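Local coordinates for geranyltranstransferase (IspA) (Helicobacter pylori, PDB 3LLW), which probably catalyses chain elongation of allylic prenyl diphosphates in isoprenoid biosynthesis, as a magnesium-dependent member of the FPP/GGPP synthase family, at residues Phe226-Asp231 and Asn253-Leu258; Lys150-Asn155 and Leu197-Val202; Phe56-Cys61 and Glu291-Leu296. All coordinates share one frame; numbering follows the deposited sequence.

Contact 1: Phe226-Asp231 and Asn253-Leu258; sequences FQVLDD and NSFVNL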
loop_
_atom_site.group_PDB
_atom_site.type_symbol
_atom_site.label_atom_id
_atom_site.label_comp_id
_atom_site.label_asym_id
_atom_site.label_seq_id
_atom_site.Cartn_x
_atom_site.Cartn_y
_atom_site.Cartn_z
ATOM N N PHE A 226 9.077 18.927 -15.494
ATOM C CA PHE A 226 9.416 19.002 -14.074
ATOM C C PHE A 226 10.754 18.310 -13.766
ATOM O O PHE A 226 11.565 18.854 -13.044
ATOM C CB PHE A 226 8.271 18.420 -13.217
ATOM C CG PHE A 226 8.594 18.296 -11.744
ATOM C CD1 PHE A 226 9.033 17.092 -11.210
ATOM C CD2 PHE A 226 8.444 19.383 -10.892
ATOM C CE1 PHE A 226 9.343 16.979 -9.854
ATOM C CE2 PHE A 226 8.742 19.279 -9.528
ATOM C CZ PHE A 226 9.194 18.076 -9.012
ATOM N N GLN A 227 10.981 17.129 -14.343
ATOM C CA GLN A 227 12.188 16.344 -14.083
ATOM C C GLN A 227 13.452 16.882 -14.759
ATOM O O GLN A 227 14.536 16.901 -14.146
ATOM C CB GLN A 227 11.947 14.882 -14.470
ATOM C CG GLN A 227 13.022 13.918 -14.011
ATOM C CD GLN A 227 13.368 14.036 -12.532
ATOM O OE1 GLN A 227 12.503 13.929 -11.659
ATOM N NE2 GLN A 227 14.647 14.249 -12.247
ATOM N N VAL A 228 13.315 17.305 -16.015
ATOM C CA VAL A 228 14.405 17.934 -16.763
ATOM C C VAL A 228 14.877 19.190 -16.024
ATOM O O VAL A 228 16.083 19.378 -15.814
ATOM C CB VAL A 228 13.998 18.262 -18.227
ATOM C CG1 VAL A 228 15.116 18.986 -18.965
ATOM C CG2 VAL A 228 13.643 16.991 -18.980
ATOM N N LEU A 229 13.927 20.020 -15.591
ATOM C CA LEU A 229 14.259 21.179 -14.754
ATOM C C LEU A 229 14.941 20.791 -13.446
ATOM O O LEU A 229 15.895 21.441 -13.037
ATOM C CB LEU A 229 13.026 22.025 -14.460
ATOM C CG LEU A 229 12.534 22.876 -15.620
ATOM C CD1 LEU A 229 11.145 23.354 -15.287
ATOM C CD2 LEU A 229 13.477 24.038 -15.889
ATOM N N ASP A 230 14.462 19.726 -12.807
ATOM C CA ASP A 230 15.075 19.228 -11.575
ATOM C C ASP A 230 16.521 18.781 -11.808
ATOM O O ASP A 230 17.405 19.091 -11.013
ATOM C CB ASP A 230 14.236 18.095 -10.976
ATOM C CG ASP A 230 14.296 18.061 -9.454
ATOM O OD1 ASP A 230 14.048 19.114 -8.817
ATOM O OD2 ASP A 230 14.581 16.979 -8.895
ATOM N N ASP A 231 16.754 18.086 -12.923
ATOM C CA ASP A 231 18.105 17.682 -13.347
ATOM C C ASP A 231 19.058 18.872 -13.527
ATOM O O ASP A 231 20.245 18.772 -13.214
ATOM C CB ASP A 231 18.049 16.864 -14.650
ATOM C CG ASP A 231 17.480 15.451 -14.452
ATOM O OD1 ASP A 231 17.225 15.052 -13.289
ATOM O OD2 ASP A 231 17.312 14.730 -15.473
ATOM N N ASN A 253 21.358 9.499 -13.190
ATOM C CA ASN A 253 20.682 9.294 -14.477
ATOM C C ASN A 253 19.927 10.556 -14.857
ATOM O O ASN A 253 18.744 10.694 -14.547
ATOM C CB ASN A 253 19.658 8.166 -14.400
ATOM C CG ASN A 253 20.272 6.811 -14.175
ATOM O OD1 ASN A 253 19.900 6.122 -13.227
ATOM N ND2 ASN A 253 21.180 6.393 -15.061
ATOM N N SER A 254 20.602 11.479 -15.522
ATOM C CA SER A 254 20.003 12.773 -15.764
ATOM C C SER A 254 20.188 13.257 -17.198
ATOM O O SER A 254 21.069 12.794 -17.916
ATOM C CB SER A 254 20.526 13.789 -14.737
ATOM O OG SER A 254 21.359 14.765 -15.316
ATOM N N PHE A 255 19.339 14.193 -17.608
ATOM C CA PHE A 255 19.405 14.749 -18.952
ATOM C C PHE A 255 20.605 15.662 -19.175
ATOM O O PHE A 255 21.024 15.862 -20.305
ATOM C CB PHE A 255 18.111 15.474 -19.288
ATOM C CG PHE A 255 16.997 14.553 -19.643
ATOM C CD1 PHE A 255 16.908 14.016 -20.922
ATOM C CD2 PHE A 255 16.046 14.206 -18.702
ATOM C CE1 PHE A 255 15.881 13.148 -21.249
ATOM C CE2 PHE A 255 15.008 13.343 -19.033
ATOM C CZ PHE A 255 14.933 12.817 -20.304
ATOM N N VAL A 256 21.161 16.207 -18.097
ATOM C CA VAL A 256 22.407 16.958 -18.194
ATOM C C VAL A 256 23.577 16.035 -18.581
ATOM O O VAL A 256 24.461 16.433 -19.331
ATOM C CB VAL A 256 22.691 17.789 -16.908
ATOM C CG1 VAL A 256 23.998 18.590 -17.034
ATOM C CG2 VAL A 256 21.501 18.737 -16.608
ATOM N N ASN A 257 23.560 14.795 -18.107
ATOM C CA ASN A 257 24.589 13.830 -18.492
ATOM C C ASN A 257 24.423 13.329 -19.914
ATOM O O ASN A 257 25.403 13.225 -20.653
ATOM C CB ASN A 257 24.633 12.649 -17.524
ATOM C CG ASN A 257 25.218 13.025 -16.187
ATOM O OD1 ASN A 257 25.810 14.091 -16.042
ATOM N ND2 ASN A 257 25.056 12.152 -15.199
ATOM N N LEU A 258 23.183 13.020 -20.291
ATOM C CA LEU A 258 22.894 12.556 -21.639
ATOM C C LEU A 258 23.126 13.667 -22.665
ATOM O O LEU A 258 23.804 13.449 -23.662
ATOM C CB LEU A 258 21.463 12.021 -21.736
ATOM C CG LEU A 258 20.989 11.549 -23.116
ATOM C CD1 LEU A 258 21.625 10.246 -23.560
ATOM C CD2 LEU A 258 19.504 11.400 -23.102
HETATM O O HOH W 1 22.157 16.251 -13.063
#

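Contact 2: Lys150-Asn155 and Leu197-Val202; sequences KILSAN and LIMGLV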
loop_
_atom_site.group_PDB
_atom_site.type_symbol
_atom_site.label_atom_id
_atom_site.label_comp_id
_atom_site.label_asym_id
_atom_site.label_seq_id
_atom_site.Cartn_x
_atom_site.Cartn_y
_atom_site.Cartn_z
ATOM N N LYS A 150 -7.905 2.924 -7.542
ATOM C CA LYS A 150 -7.435 2.335 -8.812
ATOM C C LYS A 150 -6.328 3.167 -9.447
ATOM O O LYS A 150 -5.329 2.619 -9.930
ATOM C CB LYS A 150 -8.557 2.273 -9.874
ATOM C CG LYS A 150 -9.714 1.331 -9.640
ATOM C CD LYS A 150 -10.506 1.185 -10.958
ATOM C CE LYS A 150 -11.853 0.535 -10.758
ATOM N NZ LYS A 150 -12.458 0.201 -12.074
ATOM N N ILE A 151 -6.526 4.486 -9.473
ATOM C CA ILE A 151 -5.548 5.406 -10.055
ATOM C C ILE A 151 -4.233 5.444 -9.258
ATOM O O ILE A 151 -3.169 5.222 -9.826
ATOM C CB ILE A 151 -6.127 6.823 -10.223
ATOM C CG1 ILE A 151 -7.236 6.810 -11.289
ATOM C CG2 ILE A 151 -5.033 7.827 -10.650
ATOM C CD1 ILE A 151 -8.023 8.083 -11.333
ATOM N N LEU A 152 -4.321 5.695 -7.955
ATOM C CA LEU A 152 -3.115 5.849 -7.116
ATOM C C LEU A 152 -2.280 4.565 -7.022
ATOM O O LEU A 152 -1.050 4.598 -7.164
ATOM C CB LEU A 152 -3.487 6.367 -5.724
ATOM C CG LEU A 152 -2.289 6.823 -4.869
ATOM C CD1 LEU A 152 -1.683 8.151 -5.356
ATOM C CD2 LEU A 152 -2.683 6.922 -3.412
ATOM N N SER A 153 -2.960 3.440 -6.812
ATOM C CA SER A 153 -2.330 2.124 -6.811
ATOM C C SER A 153 -1.661 1.737 -8.124
ATOM O O SER A 153 -0.529 1.220 -8.092
ATOM C CB SER A 153 -3.314 1.036 -6.377
ATOM O OG SER A 153 -4.424 0.958 -7.286
ATOM N N ALA A 154 -2.329 1.969 -9.262
ATOM C CA ALA A 154 -1.704 1.703 -10.580
ATOM C C ALA A 154 -0.449 2.531 -10.837
ATOM O O ALA A 154 0.539 2.015 -11.345
ATOM C CB ALA A 154 -2.678 1.907 -11.716
ATOM N N ASN A 155 -0.505 3.814 -10.487
ATOM C CA ASN A 155 0.524 4.763 -10.853
ATOM C C ASN A 155 1.659 4.847 -9.826
ATOM O O ASN A 155 2.764 5.258 -10.161
ATOM C CB ASN A 155 -0.104 6.136 -11.077
ATOM C CG ASN A 155 -0.921 6.195 -12.367
ATOM O OD1 ASN A 155 -0.376 6.394 -13.448
ATOM N ND2 ASN A 155 -2.232 5.996 -12.250
ATOM N N LEU A 197 -3.185 14.930 -11.028
ATOM C CA LEU A 197 -4.075 15.713 -11.884
ATOM C C LEU A 197 -5.415 15.034 -12.144
ATOM O O LEU A 197 -6.450 15.622 -11.846
ATOM C CB LEU A 197 -3.398 16.069 -13.204
ATOM C CG LEU A 197 -2.274 17.083 -13.081
ATOM C CD1 LEU A 197 -1.405 16.995 -14.289
ATOM C CD2 LEU A 197 -2.797 18.500 -12.955
ATOM N N ILE A 198 -5.397 13.784 -12.613
ATOM C CA ILE A 198 -6.654 13.035 -12.895
ATOM C C ILE A 198 -7.455 12.597 -11.656
ATOM O O ILE A 198 -8.690 12.389 -11.726
ATOM C CB ILE A 198 -6.450 11.847 -13.873
ATOM C CG1 ILE A 198 -5.489 10.811 -13.278
ATOM C CG2 ILE A 198 -5.964 12.364 -15.230
ATOM C CD1 ILE A 198 -5.297 9.552 -14.103
ATOM N N MET A 199 -6.761 12.485 -10.523
ATOM C CA MET A 199 -7.409 12.239 -9.240
ATOM C C MET A 199 -8.177 13.497 -8.835
ATOM O O MET A 199 -9.210 13.392 -8.166
ATOM C CB MET A 199 -6.418 11.806 -8.136
ATOM C CG MET A 199 -5.965 10.315 -8.138
ATOM S SD MET A 199 -4.458 10.055 -7.091
ATOM C CE MET A 199 -5.299 9.951 -5.516
ATOM N N GLY A 200 -7.691 14.669 -9.264
ATOM C CA GLY A 200 -8.473 15.920 -9.178
ATOM C C GLY A 200 -9.796 15.899 -9.964
ATOM O O GLY A 200 -10.827 16.379 -9.468
ATOM N N LEU A 201 -9.773 15.360 -11.182
ATOM C CA LEU A 201 -11.013 15.275 -12.015
ATOM C C LEU A 201 -12.017 14.295 -11.408
ATOM O O LEU A 201 -13.155 14.652 -11.144
ATOM C CB LEU A 201 -10.703 14.895 -13.477
ATOM C CG LEU A 201 -11.908 14.717 -14.431
ATOM C CD1 LEU A 201 -12.788 15.971 -14.493
ATOM C CD2 LEU A 201 -11.460 14.357 -15.822
ATOM N N VAL A 202 -11.562 13.067 -11.182
ATOM C CA VAL A 202 -12.333 12.017 -10.524
ATOM C C VAL A 202 -12.991 12.486 -9.217
ATOM O O VAL A 202 -14.217 12.355 -9.061
ATOM C CB VAL A 202 -11.442 10.751 -10.313
ATOM C CG1 VAL A 202 -12.069 9.763 -9.338
ATOM C CG2 VAL A 202 -11.187 10.074 -11.643
#

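Contact 3: Phe56-Cys61 and Glu291-Leu296; sequences FLAVLC and ENLNAL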
loop_
_atom_site.group_PDB
_atom_site.type_symbol
_atom_site.label_atom_id
_atom_site.label_comp_id
_atom_site.label_asym_id
_atom_site.label_seq_id
_atom_site.Cartn_x
_atom_site.Cartn_y
_atom_site.Cartn_z
ATOM N N PHE A 56 -3.347 18.416 -7.454
ATOM C CA PHE A 56 -4.645 17.823 -7.158
ATOM C C PHE A 56 -5.676 18.912 -6.921
ATOM O O PHE A 56 -6.774 18.915 -7.517
ATOM C CB PHE A 56 -4.546 16.908 -5.917
ATOM C CG PHE A 56 -5.885 16.423 -5.406
ATOM C CD1 PHE A 56 -6.398 16.892 -4.206
ATOM C CD2 PHE A 56 -6.645 15.509 -6.145
ATOM C CE1 PHE A 56 -7.641 16.451 -3.737
ATOM C CE2 PHE A 56 -7.890 15.068 -5.681
ATOM C CZ PHE A 56 -8.396 15.548 -4.493
ATOM N N LEU A 57 -5.307 19.838 -6.040
ATOM C CA LEU A 57 -6.178 20.952 -5.672
ATOM C C LEU A 57 -6.380 21.982 -6.787
ATOM O O LEU A 57 -7.426 22.601 -6.851
ATOM C CB LEU A 57 -5.689 21.619 -4.394
ATOM C CG LEU A 57 -5.840 20.803 -3.115
ATOM C CD1 LEU A 57 -5.009 21.435 -1.983
ATOM C CD2 LEU A 57 -7.308 20.709 -2.735
ATOM N N ALA A 58 -5.403 22.130 -7.674
ATOM C CA ALA A 58 -5.543 23.007 -8.832
ATOM C C ALA A 58 -6.710 22.590 -9.712
ATOM O O ALA A 58 -7.471 23.433 -10.131
ATOM C CB ALA A 58 -4.272 23.037 -9.644
ATOM N N VAL A 59 -6.839 21.288 -9.959
ATOM C CA VAL A 59 -7.891 20.731 -10.811
ATOM C C VAL A 59 -9.236 20.797 -10.102
ATOM O O VAL A 59 -10.244 21.185 -10.680
ATOM C CB VAL A 59 -7.579 19.262 -11.209
ATOM C CG1 VAL A 59 -8.557 18.748 -12.262
ATOM C CG2 VAL A 59 -6.188 19.151 -11.758
ATOM N N LEU A 60 -9.228 20.431 -8.832
ATOM C CA LEU A 60 -10.433 20.316 -8.048
ATOM C C LEU A 60 -11.106 21.652 -7.702
ATOM O O LEU A 60 -12.310 21.813 -7.939
ATOM C CB LEU A 60 -10.109 19.518 -6.802
ATOM C CG LEU A 60 -11.214 19.257 -5.806
ATOM C CD1 LEU A 60 -12.169 18.183 -6.323
ATOM C CD2 LEU A 60 -10.511 18.806 -4.588
ATOM N N CYS A 61 -10.333 22.606 -7.176
ATOM C CA CYS A 61 -10.834 23.959 -6.864
ATOM C C CYS A 61 -11.411 24.674 -8.078
ATOM O O CYS A 61 -12.365 25.441 -7.954
ATOM C CB CYS A 61 -9.729 24.843 -6.288
ATOM S SG CYS A 61 -9.143 24.357 -4.681
ATOM N N GLU A 291 -6.513 28.522 -15.738
ATOM C CA GLU A 291 -5.965 29.601 -14.932
ATOM C C GLU A 291 -5.159 29.064 -13.750
ATOM O O GLU A 291 -4.043 29.529 -13.500
ATOM C CB GLU A 291 -7.090 30.513 -14.452
ATOM C CG GLU A 291 -6.633 31.803 -13.802
ATOM C CD GLU A 291 -7.774 32.794 -13.579
ATOM O OE1 GLU A 291 -8.814 32.413 -12.980
ATOM O OE2 GLU A 291 -7.623 33.963 -14.005
ATOM N N ASN A 292 -5.725 28.086 -13.038
ATOM C CA ASN A 292 -5.041 27.438 -11.915
ATOM C C ASN A 292 -3.777 26.687 -12.343
ATOM O O ASN A 292 -2.721 26.836 -11.725
ATOM C CB ASN A 292 -5.994 26.498 -11.163
ATOM C CG ASN A 292 -7.066 27.243 -10.387
ATOM O OD1 ASN A 292 -7.139 28.467 -10.431
ATOM N ND2 ASN A 292 -7.909 26.500 -9.673
ATOM N N LEU A 293 -3.891 25.897 -13.408
ATOM C CA LEU A 293 -2.750 25.164 -13.932
ATOM C C LEU A 293 -1.646 26.083 -14.440
ATOM O O LEU A 293 -0.481 25.891 -14.097
ATOM C CB LEU A 293 -3.181 24.155 -15.001
ATOM C CG LEU A 293 -3.987 22.951 -14.486
ATOM C CD1 LEU A 293 -4.369 22.037 -15.627
ATOM C CD2 LEU A 293 -3.219 22.187 -13.421
ATOM N N ASN A 294 -2.029 27.098 -15.215
ATOM C CA ASN A 294 -1.099 28.100 -15.736
ATOM C C ASN A 294 -0.301 28.770 -14.624
ATOM O O ASN A 294 0.925 28.903 -14.740
ATOM C CB ASN A 294 -1.862 29.135 -16.572
ATOM C CG ASN A 294 -0.961 30.158 -17.232
ATOM O OD1 ASN A 294 -0.984 31.327 -16.859
ATOM N ND2 ASN A 294 -0.187 29.734 -18.229
ATOM N N ALA A 295 -0.992 29.144 -13.545
ATOM C CA ALA A 295 -0.366 29.840 -12.421
ATOM C C ALA A 295 0.652 28.965 -11.712
ATOM O O ALA A 295 1.754 29.420 -11.396
ATOM C CB ALA A 295 -1.405 30.306 -11.445
ATOM N N LEU A 296 0.273 27.707 -11.486
ATOM C CA LEU A 296 1.118 26.743 -10.797
ATOM C C LEU A 296 2.405 26.491 -11.575
ATOM O O LEU A 296 3.496 26.499 -10.997
ATOM C CB LEU A 296 0.365 25.427 -10.600
ATOM C CG LEU A 296 0.359 24.746 -9.228
ATOM C CD1 LEU A 296 -0.102 23.303 -9.397
ATOM C CD2 LEU A 296 1.696 24.819 -8.466
#

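Contact 1: Phe226-Asp231 and Asn253-Leu258
Asp231 belongs to the second aspartate-rich motif of the FPP/GGPP synthase family, and it accepts from a backbone N-H in the first turn of the short helix 255-259. Its OD2 is 3.0 Å from Phe255 N. The N-H points almost straight at the oxygen (165°), and the donor sits 39° out of the carboxylate plane. The carboxylate thus supplies an acceptor that the helix itself does not. The torsion of Asp231 sets this up: CG lies beside its backbone N (chi1 -72°), and the carboxylate swings across to the other segment. Gln227 NE2, from the same helix, meets Asp231 OD1 at 2.9 Å from the opposite face of the carboxylate, so the group is held from both sides. Gln227 OE1 in turn bonds Thr189 OG1 of helix 178-204.

Asp230 and Asp231 open the DDxxD sequence, which in relatives helps to bind magnesium and diphosphate. No metal is bound in this chain. Ser254 is the N-cap residue of helix 255-259, and its OG receives a weak bond from Val256 N. A water lies 2.8 Å from Ser254 OG and donates to Asp231 O at 3.2 Å, which adds a second polar link.

Apolar groups flank these bonds. The Phe255 ring turns an edge to the carboxylate, with CD2 3.5 Å from Asp231 OD2. Val228 CG2 approaches the same ring atom, Phe255 CD2, obliquely at 3.7 Å. Val256 CG2 lies 3.6 Å from Asp231 O.

Contact 2: Lys150-Asn155 and Leu197-Val202
Ile151 and Met199 lie alongside each other and point in opposite directions, each reaching toward the other's helix. The closest pair is Ile151 CG2 and Met199 CG, 3.7 Å apart. The helix segments run antiparallel, with axes 10.4 Å apart at an angle of 167°.

Ile151 is a knob in a knobs-into-holes contact. Its hole is formed by Ala195, Ile198, Met199 and Val202 of helix 178-204. The two branches of Ile151 divide the work. CG2 touches Met199 and also Ile198 CD1, at 3.9 Å. The longer branch ends in CD1, which meets Val202 CG2 at 3.8 Å. Ile198 slants across Ile151 from one side. Its CG1 stands between the backbone N and the carbonyl carbon (chi1 62°), and the branch reaches over toward Ile151 CG2.

Met199 extends past Ile151 to the next residue. A bend at its last torsion (chi3 82°) turns CE alongside Leu152. Met199 SD is 3.8 Å from Leu152 CD1, and Met199 CE is 4.0 Å from Leu152 CB. Leu152 also packs on Phe132 and Leu135 of helix 117-137, so it links three helices.

Asn155 ND2 turns back to its own helix and donates to Ile151 O at 2.7 Å. This carbonyl also accepts the helical bond from Asn155 N. On another face of helix 142-156, Ser153 and Ala154 pack on Glu133 of the second subunit. Between the two segments the contact is purely apolar. The segments are held by van der Waals packing and the burial of apolar surface, with no directional bond between them.

Contact 3: Phe56-Cys61 and Glu291-Leu296
The first torsion of Asn292 places CG beside the backbone N (chi1 -70°), and the amide reaches across to Ala58. A second torsion near zero turns ND2 toward the facing helix. Asn292 ND2 donates to Ala58 O at 3.1 Å. The bond is nearly straight (166°), lies in the carbonyl plane and uses a lone pair of the oxygen. The acceptor also lies close to the amide plane of Asn292, so both flat groups are well turned for the bond. It is a side-chain to backbone bond between two helices, made by a buried asparagine.

The small side chain of Ala58 probably lets the helices come this close. The CA atoms of Ala58 and Asn292 are 5.4 Å apart, and the segment axes approach to 8.9 Å. They run roughly antiparallel, at 155°.

The methyl group of Ala58 faces helix 287-301 and meets three residues. Ala58 CB is 4.0 Å from Leu293 CD2. It is 4.2 Å from Leu296 CD1. The CB of Asn292 also touches it, so the stem of the asparagine joins the apolar packing while its amide makes the polar bond. Cys61 lies one turn further on, with its CB 4.2 Å from Asn292 ND2.

Helices 6-23 and 178-204 each touch both partners. Tyr11 of helix 6-23 packs on Ala58 and Leu296, and Leu197 of helix 178-204 on Val59 and Leu293. On the far side of helix 51-63, Phe56 points away from helix 287-301 and packs on Ile79, Ala80 and Ile83 of helix 73-94.

Overall arrangement
All three contacts lie in the all-helical prenyl synthase fold. Contact 3 spans the longest stretch of chain, joining helix 51-63 to helix 287-301. Contact 2 and then contact 1 fall between its two segments. Contacts 2 and 3 have centres 16 Å apart and touch: Phe56 and Val59 pack on the backbone of 197-202, and Leu293 meets Leu197. Helix 178-204 thus ties both together. The centre of contact 1 is 25 Å from the centres of contacts 2 and 3, and it touches neither. Helix 209-236, which carries the first segment of contact 1, follows helix 178-204 in the chain. Contacts 2 and 3 build the helical body, while contact 1 lies nearer the magnesium-binding Asp94 and Asp100.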